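Local coordinates for glycosylation Associate Protein 2 (Streptococcus agalactiae serotype V, PDB 6OYC) that probably takes part, within a complex of accessory Sec proteins, in the glycosylation and secretion of a serine-rich adhesin, at residues 201-206 / 241-246; 61-66 / 84-89; 277-282 / 340-345; 267-272 / 283-288. One frame throughout, in Å; residues are numbered along the deposited sequence.

Contact 1: residues 201-206 / 241-246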
loop_
_atom_site.group_PDB
_atom_site.type_symbol
_atom_site.label_atom_id
_atom_site.label_comp_id
_atom_site.label_asym_id
_atom_site.label_seq_id
_atom_site.Cartn_x
_atom_site.Cartn_y
_atom_site.Cartn_z
ATOM N N ARG B 201 -15.049 22.013 -6.139
ATOM C CA ARG B 201 -14.293 22.454 -4.977
ATOM C C ARG B 201 -14.712 21.658 -3.745
ATOM O O ARG B 201 -15.904 21.537 -3.439
ATOM C CB ARG B 201 -14.485 23.951 -4.713
ATOM C CG ARG B 201 -13.841 24.375 -3.393
ATOM C CD ARG B 201 -14.125 25.826 -3.037
ATOM N NE ARG B 201 -13.476 26.731 -3.977
ATOM C CZ ARG B 201 -13.928 27.935 -4.311
ATOM N NH1 ARG B 201 -15.043 28.419 -3.778
ATOM N NH2 ARG B 201 -13.252 28.655 -5.190
ATOM N N LEU B 202 -13.729 21.148 -3.026
ATOM C CA LEU B 202 -13.946 20.443 -1.775
ATOM C C LEU B 202 -13.654 21.390 -0.619
ATOM O O LEU B 202 -12.569 21.975 -0.559
ATOM C CB LEU B 202 -13.025 19.226 -1.710
ATOM C CG LEU B 202 -13.482 17.962 -1.012
ATOM C CD1 LEU B 202 -14.791 17.469 -1.618
ATOM C CD2 LEU B 202 -12.387 16.924 -1.140
ATOM N N VAL B 203 -14.612 21.546 0.293
ATOM C CA VAL B 203 -14.422 22.324 1.513
ATOM C C VAL B 203 -14.354 21.360 2.691
ATOM O O VAL B 203 -15.209 20.481 2.843
ATOM C CB VAL B 203 -15.528 23.375 1.704
ATOM C CG1 VAL B 203 -15.365 24.070 3.033
ATOM C CG2 VAL B 203 -15.494 24.373 0.560
ATOM N N ILE B 204 -13.312 21.498 3.495
ATOM C CA ILE B 204 -12.997 20.568 4.563
ATOM C C ILE B 204 -12.890 21.392 5.833
ATOM O O ILE B 204 -12.046 22.293 5.913
ATOM C CB ILE B 204 -11.687 19.806 4.272
ATOM C CG1 ILE B 204 -11.823 19.067 2.946
ATOM C CG2 ILE B 204 -11.326 18.816 5.402
ATOM C CD1 ILE B 204 -10.539 18.660 2.358
ATOM N N SER B 205 -13.753 21.095 6.809
ATOM C CA SER B 205 -13.870 21.852 8.057
ATOM C C SER B 205 -13.461 20.988 9.253
ATOM O O SER B 205 -14.013 19.898 9.462
ATOM C CB SER B 205 -15.308 22.366 8.258
ATOM O OG SER B 205 -15.796 23.104 7.143
ATOM N N LEU B 206 -12.530 21.493 10.060
ATOM C CA LEU B 206 -12.041 20.774 11.235
ATOM C C LEU B 206 -12.855 21.175 12.469
ATOM O O LEU B 206 -12.712 22.290 12.987
ATOM C CB LEU B 206 -10.559 21.055 11.442
ATOM C CG LEU B 206 -9.902 20.439 12.682
ATOM C CD1 LEU B 206 -10.118 18.925 12.726
ATOM C CD2 LEU B 206 -8.406 20.796 12.686
ATOM N N ALA B 241 -15.611 17.600 8.588
ATOM C CA ALA B 241 -16.808 17.603 7.754
ATOM C C ALA B 241 -16.418 17.984 6.332
ATOM O O ALA B 241 -15.619 18.905 6.125
ATOM C CB ALA B 241 -17.853 18.579 8.289
ATOM N N VAL B 242 -16.967 17.274 5.348
ATOM C CA VAL B 242 -16.548 17.422 3.958
ATOM C C VAL B 242 -17.754 17.819 3.134
ATOM O O VAL B 242 -18.791 17.147 3.202
ATOM C CB VAL B 242 -15.920 16.127 3.410
ATOM C CG1 VAL B 242 -15.546 16.297 1.937
ATOM C CG2 VAL B 242 -14.711 15.764 4.222
ATOM N N LYS B 243 -17.622 18.926 2.384
ATOM C CA LYS B 243 -18.629 19.434 1.457
ATOM C C LYS B 243 -18.012 19.586 0.068
ATOM O O LYS B 243 -16.835 19.926 -0.065
ATOM C CB LYS B 243 -19.185 20.801 1.912
ATOM C CG LYS B 243 -19.835 20.794 3.288
ATOM C CD LYS B 243 -19.607 22.104 4.042
ATOM C CE LYS B 243 -18.354 22.050 4.926
ATOM N NZ LYS B 243 -18.405 23.118 5.987
ATOM N N LEU B 244 -18.803 19.351 -0.969
ATOM C CA LEU B 244 -18.349 19.549 -2.341
ATOM C C LEU B 244 -19.215 20.616 -3.012
ATOM O O LEU B 244 -20.441 20.591 -2.891
ATOM C CB LEU B 244 -18.375 18.232 -3.124
ATOM C CG LEU B 244 -17.912 18.218 -4.592
ATOM C CD1 LEU B 244 -17.493 16.854 -4.996
ATOM C CD2 LEU B 244 -19.044 18.596 -5.493
ATOM N N PHE B 245 -18.566 21.570 -3.669
ATOM C CA PHE B 245 -19.202 22.595 -4.485
ATOM C C PHE B 245 -18.826 22.370 -5.946
ATOM O O PHE B 245 -17.789 21.772 -6.252
ATOM C CB PHE B 245 -18.763 24.009 -4.070
ATOM C CG PHE B 245 -19.192 24.403 -2.687
ATOM C CD1 PHE B 245 -18.617 23.831 -1.573
ATOM C CD2 PHE B 245 -20.151 25.380 -2.499
ATOM C CE1 PHE B 245 -19.027 24.205 -0.296
ATOM C CE2 PHE B 245 -20.550 25.757 -1.226
ATOM C CZ PHE B 245 -19.988 25.164 -0.132
ATOM N N ALA B 246 -19.682 22.852 -6.843
ATOM C CA ALA B 246 -19.475 22.700 -8.272
ATOM C C ALA B 246 -20.025 23.919 -8.997
ATOM O O ALA B 246 -20.836 24.683 -8.464
ATOM C CB ALA B 246 -20.143 21.436 -8.822
#

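Contact 2: residues 61-66 / 84-89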
loop_
_atom_site.group_PDB
_atom_site.type_symbol
_atom_site.label_atom_id
_atom_site.label_comp_id
_atom_site.label_asym_id
_atom_site.label_seq_id
_atom_site.Cartn_x
_atom_site.Cartn_y
_atom_site.Cartn_z
ATOM N N SER B 61 13.901 6.606 16.089
ATOM C CA SER B 61 13.030 6.460 14.931
ATOM C C SER B 61 13.680 6.892 13.621
ATOM O O SER B 61 13.167 6.555 12.541
ATOM C CB SER B 61 11.741 7.257 15.161
ATOM O OG SER B 61 10.910 6.580 16.077
ATOM N N ALA B 62 14.787 7.622 13.676
ATOM C CA ALA B 62 15.472 7.984 12.445
ATOM C C ALA B 62 16.945 8.233 12.723
ATOM O O ALA B 62 17.336 8.646 13.824
ATOM C CB ALA B 62 14.848 9.220 11.782
ATOM N N LEU B 63 17.753 7.977 11.703
ATOM C CA LEU B 63 19.165 8.331 11.683
ATOM C C LEU B 63 19.329 9.446 10.661
ATOM O O LEU B 63 19.060 9.246 9.471
ATOM C CB LEU B 63 20.031 7.121 11.319
ATOM C CG LEU B 63 21.520 7.396 11.053
ATOM C CD1 LEU B 63 22.159 7.980 12.303
ATOM C CD2 LEU B 63 22.265 6.114 10.589
ATOM N N LEU B 64 19.766 10.610 11.115
ATOM C CA LEU B 64 19.891 11.772 10.247
ATOM C C LEU B 64 21.366 12.002 9.960
ATOM O O LEU B 64 22.142 12.329 10.864
ATOM C CB LEU B 64 19.250 13.012 10.868
ATOM C CG LEU B 64 19.495 14.263 10.019
ATOM C CD1 LEU B 64 18.976 14.078 8.589
ATOM C CD2 LEU B 64 18.890 15.489 10.678
ATOM N N LEU B 65 21.744 11.856 8.703
ATOM C CA LEU B 65 23.134 11.989 8.284
ATOM C C LEU B 65 23.273 13.321 7.556
ATOM O O LEU B 65 22.696 13.511 6.482
ATOM C CB LEU B 65 23.543 10.807 7.401
ATOM C CG LEU B 65 23.459 9.427 8.070
ATOM C CD1 LEU B 65 23.838 8.287 7.100
ATOM C CD2 LEU B 65 24.330 9.379 9.324
ATOM N N THR B 66 24.017 14.251 8.140
ATOM C CA THR B 66 24.084 15.585 7.558
ATOM C C THR B 66 25.365 15.859 6.778
ATOM O O THR B 66 25.481 16.947 6.212
ATOM C CB THR B 66 23.911 16.659 8.641
ATOM O OG1 THR B 66 24.923 16.501 9.645
ATOM C CG2 THR B 66 22.509 16.572 9.287
ATOM N N TYR B 84 14.702 2.684 5.231
ATOM C CA TYR B 84 13.895 3.910 5.164
ATOM C C TYR B 84 13.948 4.754 6.430
ATOM O O TYR B 84 13.314 5.816 6.471
ATOM C CB TYR B 84 12.427 3.599 4.844
ATOM C CG TYR B 84 12.295 2.817 3.573
ATOM C CD1 TYR B 84 12.657 3.386 2.358
ATOM C CD2 TYR B 84 11.837 1.507 3.582
ATOM C CE1 TYR B 84 12.547 2.678 1.173
ATOM C CE2 TYR B 84 11.731 0.793 2.411
ATOM C CZ TYR B 84 12.103 1.382 1.203
ATOM O OH TYR B 84 12.010 0.676 0.020
ATOM N N GLU B 85 14.697 4.317 7.449
ATOM C CA GLU B 85 14.879 5.117 8.654
ATOM C C GLU B 85 16.092 6.024 8.571
ATOM O O GLU B 85 16.383 6.743 9.528
ATOM C CB GLU B 85 14.995 4.222 9.893
ATOM C CG GLU B 85 13.682 3.542 10.260
ATOM C CD GLU B 85 13.750 2.784 11.587
ATOM O OE1 GLU B 85 14.857 2.652 12.164
ATOM O OE2 GLU B 85 12.687 2.300 12.032
ATOM N N VAL B 86 16.815 6.008 7.461
ATOM C CA VAL B 86 18.054 6.757 7.331
ATOM C C VAL B 86 17.817 7.909 6.370
ATOM O O VAL B 86 17.121 7.755 5.353
ATOM C CB VAL B 86 19.202 5.841 6.856
ATOM C CG1 VAL B 86 20.509 6.630 6.690
ATOM C CG2 VAL B 86 19.375 4.708 7.858
ATOM N N PHE B 87 18.390 9.070 6.694
ATOM C CA PHE B 87 18.144 10.276 5.920
ATOM C C PHE B 87 19.451 10.967 5.572
ATOM O O PHE B 87 20.356 11.071 6.405
ATOM C CB PHE B 87 17.202 11.208 6.701
ATOM C CG PHE B 87 15.839 10.634 6.864
ATOM C CD1 PHE B 87 15.580 9.708 7.873
ATOM C CD2 PHE B 87 14.818 10.977 5.986
ATOM C CE1 PHE B 87 14.319 9.134 8.016
ATOM C CE2 PHE B 87 13.553 10.418 6.128
ATOM C CZ PHE B 87 13.302 9.491 7.150
ATOM N N TYR B 88 19.528 11.474 4.342
ATOM C CA TYR B 88 20.787 11.916 3.774
ATOM C C TYR B 88 20.474 12.985 2.736
ATOM O O TYR B 88 19.441 12.884 2.063
ATOM C CB TYR B 88 21.519 10.720 3.145
ATOM C CG TYR B 88 22.860 11.017 2.502
ATOM C CD1 TYR B 88 24.034 10.949 3.245
ATOM C CD2 TYR B 88 22.956 11.326 1.144
ATOM C CE1 TYR B 88 25.272 11.215 2.666
ATOM C CE2 TYR B 88 24.199 11.590 0.550
ATOM C CZ TYR B 88 25.349 11.524 1.320
ATOM O OH TYR B 88 26.582 11.777 0.768
ATOM N N PRO B 89 21.301 14.020 2.606
ATOM C CA PRO B 89 20.924 15.147 1.744
ATOM C C PRO B 89 20.766 14.718 0.294
ATOM O O PRO B 89 21.560 13.933 -0.237
ATOM C CB PRO B 89 22.086 16.133 1.919
ATOM C CG PRO B 89 22.703 15.751 3.212
ATOM C CD PRO B 89 22.590 14.265 3.277
HETATM O O HOH W 1 11.361 4.716 12.510
#

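Contact 3: residues 277-282 / 340-345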
loop_
_atom_site.group_PDB
_atom_site.type_symbol
_atom_site.label_atom_id
_atom_site.label_comp_id
_atom_site.label_asym_id
_atom_site.label_seq_id
_atom_site.Cartn_x
_atom_site.Cartn_y
_atom_site.Cartn_z
ATOM N N ILE B 277 -0.537 5.209 -9.505
ATOM C CA ILE B 277 -1.887 5.607 -9.897
ATOM C C ILE B 277 -1.986 5.700 -11.415
ATOM O O ILE B 277 -1.005 5.984 -12.106
ATOM C CB ILE B 277 -2.271 6.944 -9.215
ATOM C CG1 ILE B 277 -3.765 7.178 -9.281
ATOM C CG2 ILE B 277 -1.518 8.122 -9.817
ATOM C CD1 ILE B 277 -4.243 8.089 -8.173
ATOM N N ASP B 278 -3.185 5.469 -11.933
ATOM C CA ASP B 278 -3.446 5.550 -13.364
ATOM C C ASP B 278 -4.317 6.765 -13.668
ATOM O O ASP B 278 -4.684 7.527 -12.775
ATOM C CB ASP B 278 -4.075 4.247 -13.863
ATOM C CG ASP B 278 -5.571 4.158 -13.612
ATOM O OD1 ASP B 278 -6.111 4.852 -12.713
ATOM O OD2 ASP B 278 -6.222 3.351 -14.321
ATOM N N ALA B 279 -4.678 6.914 -14.948
ATOM C CA ALA B 279 -5.339 8.138 -15.400
ATOM C C ALA B 279 -6.640 8.414 -14.659
ATOM O O ALA B 279 -7.003 9.582 -14.485
ATOM C CB ALA B 279 -5.618 8.078 -16.902
ATOM N N ILE B 280 -7.366 7.380 -14.224
ATOM C CA ILE B 280 -8.677 7.608 -13.625
ATOM C C ILE B 280 -8.631 7.597 -12.102
ATOM O O ILE B 280 -9.682 7.620 -11.466
ATOM C CB ILE B 280 -9.735 6.615 -14.139
ATOM C CG1 ILE B 280 -9.419 5.181 -13.709
ATOM C CG2 ILE B 280 -9.923 6.753 -15.651
ATOM C CD1 ILE B 280 -10.663 4.265 -13.704
ATOM N N GLY B 281 -7.442 7.612 -11.499
ATOM C CA GLY B 281 -7.348 7.654 -10.051
ATOM C C GLY B 281 -7.418 6.306 -9.375
ATOM O O GLY B 281 -7.709 6.241 -8.174
ATOM N N HIS B 282 -7.177 5.224 -10.111
ATOM C CA HIS B 282 -7.059 3.902 -9.523
ATOM C C HIS B 282 -5.648 3.720 -9.001
ATOM O O HIS B 282 -4.683 3.929 -9.742
ATOM C CB HIS B 282 -7.377 2.824 -10.558
ATOM C CG HIS B 282 -8.837 2.592 -10.747
ATOM N ND1 HIS B 282 -9.330 1.547 -11.496
ATOM C CD2 HIS B 282 -9.916 3.275 -10.290
ATOM C CE1 HIS B 282 -10.653 1.592 -11.487
ATOM N NE2 HIS B 282 -11.033 2.631 -10.764
ATOM N N SER B 340 -7.099 -0.672 -15.905
ATOM C CA SER B 340 -6.592 -0.162 -17.168
ATOM C C SER B 340 -5.268 -0.832 -17.514
ATOM O O SER B 340 -4.594 -1.428 -16.666
ATOM C CB SER B 340 -6.425 1.360 -17.116
ATOM O OG SER B 340 -5.189 1.764 -16.516
ATOM N N LYS B 341 -4.910 -0.743 -18.790
ATOM C CA LYS B 341 -3.618 -1.247 -19.224
ATOM C C LYS B 341 -2.504 -0.480 -18.554
ATOM O O LYS B 341 -1.458 -1.061 -18.231
ATOM C CB LYS B 341 -3.464 -1.140 -20.746
ATOM C CG LYS B 341 -4.359 -2.071 -21.605
ATOM C CD LYS B 341 -5.877 -1.888 -21.327
ATOM C CE LYS B 341 -6.344 -0.410 -21.479
ATOM N NZ LYS B 341 -7.564 -0.106 -20.690
ATOM N N GLU B 342 -2.700 0.827 -18.373
ATOM C CA GLU B 342 -1.758 1.612 -17.592
ATOM C C GLU B 342 -1.635 1.051 -16.187
ATOM O O GLU B 342 -0.524 0.836 -15.685
ATOM C CB GLU B 342 -2.204 3.062 -17.542
ATOM C CG GLU B 342 -1.306 3.908 -16.691
ATOM C CD GLU B 342 -1.839 5.300 -16.507
ATOM O OE1 GLU B 342 -2.967 5.563 -16.954
ATOM O OE2 GLU B 342 -1.130 6.129 -15.913
ATOM N N TYR B 343 -2.777 0.767 -15.549
ATOM C CA TYR B 343 -2.754 0.255 -14.183
ATOM C C TYR B 343 -1.977 -1.054 -14.115
ATOM O O TYR B 343 -1.035 -1.191 -13.326
ATOM C CB TYR B 343 -4.190 0.084 -13.677
ATOM C CG TYR B 343 -4.326 -0.332 -12.228
ATOM C CD1 TYR B 343 -4.373 -1.679 -11.869
ATOM C CD2 TYR B 343 -4.455 0.621 -11.215
ATOM C CE1 TYR B 343 -4.521 -2.067 -10.538
ATOM C CE2 TYR B 343 -4.590 0.244 -9.883
ATOM C CZ TYR B 343 -4.630 -1.093 -9.556
ATOM O OH TYR B 343 -4.779 -1.459 -8.247
ATOM N N GLU B 344 -2.324 -2.009 -14.982
ATOM C CA GLU B 344 -1.729 -3.338 -14.896
ATOM C C GLU B 344 -0.267 -3.332 -15.327
ATOM O O GLU B 344 0.576 -3.979 -14.693
ATOM C CB GLU B 344 -2.540 -4.314 -15.730
ATOM C CG GLU B 344 -3.973 -4.414 -15.279
ATOM C CD GLU B 344 -4.772 -5.343 -16.149
ATOM O OE1 GLU B 344 -4.222 -5.823 -17.155
ATOM O OE2 GLU B 344 -5.953 -5.588 -15.846
ATOM N N GLN B 345 0.065 -2.592 -16.385
ATOM C CA GLN B 345 1.469 -2.502 -16.767
ATOM C C GLN B 345 2.295 -1.817 -15.681
ATOM O O GLN B 345 3.499 -2.082 -15.552
ATOM C CB GLN B 345 1.614 -1.763 -18.098
ATOM C CG GLN B 345 3.050 -1.619 -18.581
ATOM C CD GLN B 345 3.694 -2.967 -18.862
ATOM O OE1 GLN B 345 3.184 -3.753 -19.660
ATOM N NE2 GLN B 345 4.808 -3.246 -18.195
HETATM O O HOH W 2 -7.918 1.191 -13.966
#

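Contact 4: residues 267-272 / 283-288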
loop_
_atom_site.group_PDB
_atom_site.type_symbol
_atom_site.label_atom_id
_atom_site.label_comp_id
_atom_site.label_asym_id
_atom_site.label_seq_id
_atom_site.Cartn_x
_atom_site.Cartn_y
_atom_site.Cartn_z
ATOM N N GLY B 267 6.526 8.041 3.358
ATOM C CA GLY B 267 6.046 6.746 2.913
ATOM C C GLY B 267 4.531 6.599 2.905
ATOM O O GLY B 267 3.832 7.093 3.799
ATOM N N THR B 268 4.015 5.896 1.903
ATOM C CA THR B 268 2.597 5.581 1.848
ATOM C C THR B 268 2.305 4.366 2.719
ATOM O O THR B 268 2.903 3.296 2.530
ATOM C CB THR B 268 2.165 5.317 0.403
ATOM O OG1 THR B 268 2.425 6.484 -0.398
ATOM C CG2 THR B 268 0.676 4.983 0.350
ATOM N N PHE B 269 1.369 4.531 3.659
ATOM C CA PHE B 269 1.008 3.511 4.648
ATOM C C PHE B 269 2.189 3.256 5.573
ATOM O O PHE B 269 2.192 3.728 6.713
ATOM C CB PHE B 269 0.538 2.198 3.997
ATOM C CG PHE B 269 -0.762 2.314 3.247
ATOM C CD1 PHE B 269 -1.869 2.955 3.821
ATOM C CD2 PHE B 269 -0.895 1.769 1.971
ATOM C CE1 PHE B 269 -3.086 3.046 3.130
ATOM C CE2 PHE B 269 -2.114 1.873 1.260
ATOM C CZ PHE B 269 -3.203 2.508 1.844
ATOM N N LEU B 270 3.201 2.535 5.097
ATOM C CA LEU B 270 4.411 2.292 5.868
ATOM C C LEU B 270 5.490 3.297 5.489
ATOM O O LEU B 270 5.430 3.934 4.436
ATOM C CB LEU B 270 4.922 0.867 5.641
ATOM C CG LEU B 270 3.909 -0.217 6.023
ATOM C CD1 LEU B 270 4.318 -1.568 5.423
ATOM C CD2 LEU B 270 3.787 -0.311 7.547
ATOM N N LEU B 271 6.475 3.431 6.376
ATOM C CA LEU B 271 7.695 4.159 6.072
ATOM C C LEU B 271 8.376 3.541 4.850
ATOM O O LEU B 271 8.694 2.344 4.837
ATOM C CB LEU B 271 8.615 4.120 7.292
ATOM C CG LEU B 271 9.781 5.106 7.382
ATOM C CD1 LEU B 271 9.313 6.556 7.494
ATOM C CD2 LEU B 271 10.680 4.742 8.545
ATOM N N GLY B 272 8.576 4.344 3.806
ATOM C CA GLY B 272 9.113 3.840 2.555
ATOM C C GLY B 272 8.080 3.369 1.549
ATOM O O GLY B 272 8.449 3.094 0.401
ATOM N N GLU B 283 -5.524 3.339 -7.729
ATOM C CA GLU B 283 -4.238 3.208 -7.071
ATOM C C GLU B 283 -3.895 1.750 -6.800
ATOM O O GLU B 283 -4.776 0.895 -6.664
ATOM C CB GLU B 283 -4.197 3.955 -5.731
ATOM C CG GLU B 283 -4.746 5.380 -5.767
ATOM C CD GLU B 283 -5.092 5.909 -4.373
ATOM O OE1 GLU B 283 -4.342 6.743 -3.819
ATOM O OE2 GLU B 283 -6.119 5.475 -3.824
ATOM N N PHE B 284 -2.587 1.495 -6.717
ATOM C CA PHE B 284 -2.040 0.406 -5.927
ATOM C C PHE B 284 -0.830 0.947 -5.189
ATOM O O PHE B 284 -0.263 1.983 -5.555
ATOM C CB PHE B 284 -1.660 -0.840 -6.779
ATOM C CG PHE B 284 -0.554 -0.606 -7.801
ATOM C CD1 PHE B 284 -0.845 -0.096 -9.067
ATOM C CD2 PHE B 284 0.770 -0.948 -7.514
ATOM C CE1 PHE B 284 0.170 0.094 -10.009
ATOM C CE2 PHE B 284 1.790 -0.767 -8.456
ATOM C CZ PHE B 284 1.493 -0.243 -9.697
ATOM N N MET B 285 -0.438 0.247 -4.136
ATOM C CA MET B 285 0.729 0.645 -3.370
ATOM C C MET B 285 1.721 -0.508 -3.303
ATOM O O MET B 285 1.349 -1.682 -3.395
ATOM C CB MET B 285 0.347 1.095 -1.955
ATOM C CG MET B 285 -0.316 2.453 -1.951
ATOM S SD MET B 285 -2.019 2.339 -2.470
ATOM C CE MET B 285 -2.559 4.017 -2.077
ATOM N N THR B 286 2.991 -0.168 -3.127
ATOM C CA THR B 286 4.026 -1.179 -3.012
ATOM C C THR B 286 4.923 -0.842 -1.838
ATOM O O THR B 286 5.166 0.326 -1.535
ATOM C CB THR B 286 4.865 -1.290 -4.314
ATOM O OG1 THR B 286 5.480 -0.031 -4.595
ATOM C CG2 THR B 286 3.989 -1.686 -5.499
ATOM N N TYR B 287 5.404 -1.880 -1.170
ATOM C CA TYR B 287 6.432 -1.733 -0.155
ATOM C C TYR B 287 7.581 -2.667 -0.499
ATOM O O TYR B 287 7.355 -3.823 -0.866
ATOM C CB TYR B 287 5.899 -2.052 1.243
ATOM C CG TYR B 287 6.999 -1.944 2.269
ATOM C CD1 TYR B 287 7.446 -0.705 2.684
ATOM C CD2 TYR B 287 7.629 -3.080 2.771
ATOM C CE1 TYR B 287 8.453 -0.584 3.586
ATOM C CE2 TYR B 287 8.652 -2.977 3.680
ATOM C CZ TYR B 287 9.060 -1.723 4.084
ATOM O OH TYR B 287 10.071 -1.594 4.992
ATOM N N PHE B 288 8.813 -2.182 -0.366
ATOM C CA PHE B 288 9.968 -2.971 -0.785
ATOM C C PHE B 288 11.083 -2.894 0.249
ATOM O O PHE B 288 11.477 -1.797 0.655
ATOM C CB PHE B 288 10.467 -2.500 -2.155
ATOM C CG PHE B 288 11.826 -3.035 -2.543
ATOM C CD1 PHE B 288 11.997 -4.375 -2.884
ATOM C CD2 PHE B 288 12.921 -2.183 -2.608
ATOM C CE1 PHE B 288 13.257 -4.860 -3.266
ATOM C CE2 PHE B 288 14.175 -2.655 -2.996
ATOM C CZ PHE B 288 14.343 -3.998 -3.325
HETATM O O HOH W 3 9.193 0.348 6.693
HETATM O O HOH W 4 8.937 0.577 -0.895
#

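Contact 1: residues 201-206 / 241-246
In the five-stranded antiparallel sheet of the beta-rich region, the neighbouring strands 198-208 and 238-247 meet through Arg201 to Ser205 and Ala241 to Phe245. Six backbone bonds tie them: Arg201 with Phe245, Val203 with Lys243 and Ser205 with Ala241 are hydrogen-bonded pairs, each closed in both directions. The shortest runs from Phe245 N to Arg201 O, 2.7 Å and almost straight at 177°. Leu202 with Leu244 and Ile204 with Val242 are the non-hydrogen-bonded pairs between them. Side chains alternate between the two faces, as in any beta strand, and the face bearing Leu202, Ile204, Val242 and Leu244 is buried and apolar; there Leu202 CD1 lies 3.8 Å from Val242 CG1 and 4.0 Å from Leu244 CB. The other face is more polar. Val203 puts CG2 3.6 Å from Phe245 CE1, reaching the ring obliquely, while CG1 of the same valine lies beside the lysine chain. Lys243, bent at its second and third torsions (145° and -92°), runs past Val203 to give NZ to Ser205 OG at 2.9 Å. Ser205 OG is also bonded to Glu218 on the adjoining strand 215-222, where Glu222 forms a salt bridge with Arg201.

Contact 2: residues 61-66 / 84-89
Glu85 meets Ser61 and Leu63 at the start of two parallel strands: its carbonyl O takes the N-H of Leu63 at 2.9 Å, and its CG lies 3.8 Å from Ser61 O. A water donates to Ser61 O and, weakly, to Glu85 OE2, while OE1 turns to the backbone N of Glu82. Val86 comes next, paired with Leu63; its CG1, anti to the backbone N (chi1 179°), packs 3.7 Å from Leu65 CD1. Phe87 brackets its partner Leu64, its N bonding to Leu63 O and its O accepting from Leu65 N at 2.8 Å. Its side chain leaves on the other face, where CE1 reaches Ala62 CB at 3.8 Å, CB meets Leu64 CD1 at 3.9 Å, and Leu63 O sits at the ring edge in plane. Tyr88 presents its edge to Leu65 CB, with the hydroxyl bonded to Gln68 O. Pro89 lies last, its CD 3.3 Å from Leu65 O and over one face of the Tyr88 ring. Helix 96-104 covers the Leu63 and Val86 face through Phe101, and Phe122 meets Phe87 edge-to-face on the other. Strands 62-65 and 86-89 are thus inner neighbours in a five-stranded parallel sheet of order 2-1-3-4-5, with helices against both faces, an alpha/beta layered arrangement.

Contact 3: residues 277-282 / 340-345
A type I beta turn from Asp278 to Gly281 approaches the first turn of helix 341-358, with the CA atoms of Asp278 and Tyr343 5.4 Å apart. Asp278 joins the two. Its OD2 receives the hydroxyl of Ser340 at 2.9 Å, on the anti lone pair, and Ser340 OG in turn accepts Tyr343 N at 2.8 Å as the N-cap bond; the serine therefore donates to the turn while capping the helix. With chi1 at 83°, Ser340 OG lies between its own backbone N and carbonyl carbon, where it can serve both. The second carboxylate oxygen, Asp278 OD1, serves its own loop, accepting His282 N at 2.8 Å and, weakly, Ile280 N. A water donates to Asp278 OD2, takes Ser340 N at 2.8 Å and has a weaker bond from His282 ND1. Glu342 stretches out fully extended alongside Asp278, and its OE1 accepts Ala279 N at 3.0 Å from above the carboxylate plane. Its other oxygen forms a salt bridge with Lys346, which also bonds Ile277 O and may offset the nearness of two acidic groups. The Tyr343 ring turns its edge to His282, with CD2 3.6 Å from the carbonyl O and 3.7 Å from CB. At the far end of the ring its hydroxyl bonds Glu283 O. The hairpin linking strands 274-277 and 283-289 is thereby fastened to the N-terminal end of helix 341-358, while His282 reaches Tyr157 and Ile280 touches strand 185-195.

Contact 4: residues 267-272 / 283-288
Thr268 begins the contact, laying its methyl CG2 3.6 Å from Met285 CG, the two side chains crossing at about a right angle. Phe269 follows and meets the same methionine: CE2 is 3.7 Å from Met285 CG, and the sulfur stands 5.0 Å from the ring centroid, oblique at 68° off the normal, in a Met-aromatic contact. The bend at chi2 of Met285 (78°) curls the thioether around Phe269 CE2, so that CG, SD and CE all come near that one atom. The carbonyl O of Phe269 is bonded by Arg263. Leu270 sends CD1 over one face of the Tyr287 ring, toward the rim and 4.2 Å from CG, while Phe310 also touches this leucine. At the next residue the contact passes to the backbone: Leu271 O lies at the edge of that ring, 3.2 Å from Tyr287 CE1. A water donates to that oxygen at 2.8 Å and bonds Tyr287 OH, so the ring is approached over a face and along an edge and linked at its hydroxyl. Gly272 closes the segment beside the ring edge, its O receiving a second water at 2.9 Å, which in turn accepts weakly from Phe288 N. Met285 and Tyr287 point to the same side of strand 283-289, and the irregular loop lies across that side, near the edge of the mixed, mainly parallel sheet characteristic of an alpha/beta-hydrolase-like domain.

Contacts 3 and 4 are interleaved in sequence and touch: the Tyr343 hydroxyl of contact 3 lands on strand 283-288, and Ile277 CD1 packs 3.7 Å from Glu283 CG. Contact 2 joins the same region from the five-stranded parallel sheet; Tyr84 OH probably bonds Phe288 O at 2.6 Å, and its ring packs on Gly272 CA. Contact 1 stands apart in the beta-rich region, its nearest atoms about 13 Å from contact 4 and about 24 Å from contact 2. Contacts 3 and 4, with centres 17 Å apart, lie in the domain built on the eight-stranded mixed sheet, which may hold a Ser-His-Asp triad of the alpha/beta-hydrolase kind, though no activity is established here. A glycerol, probably from the crystallisation liquor, lies about 5 Å from the side chain of Phe87.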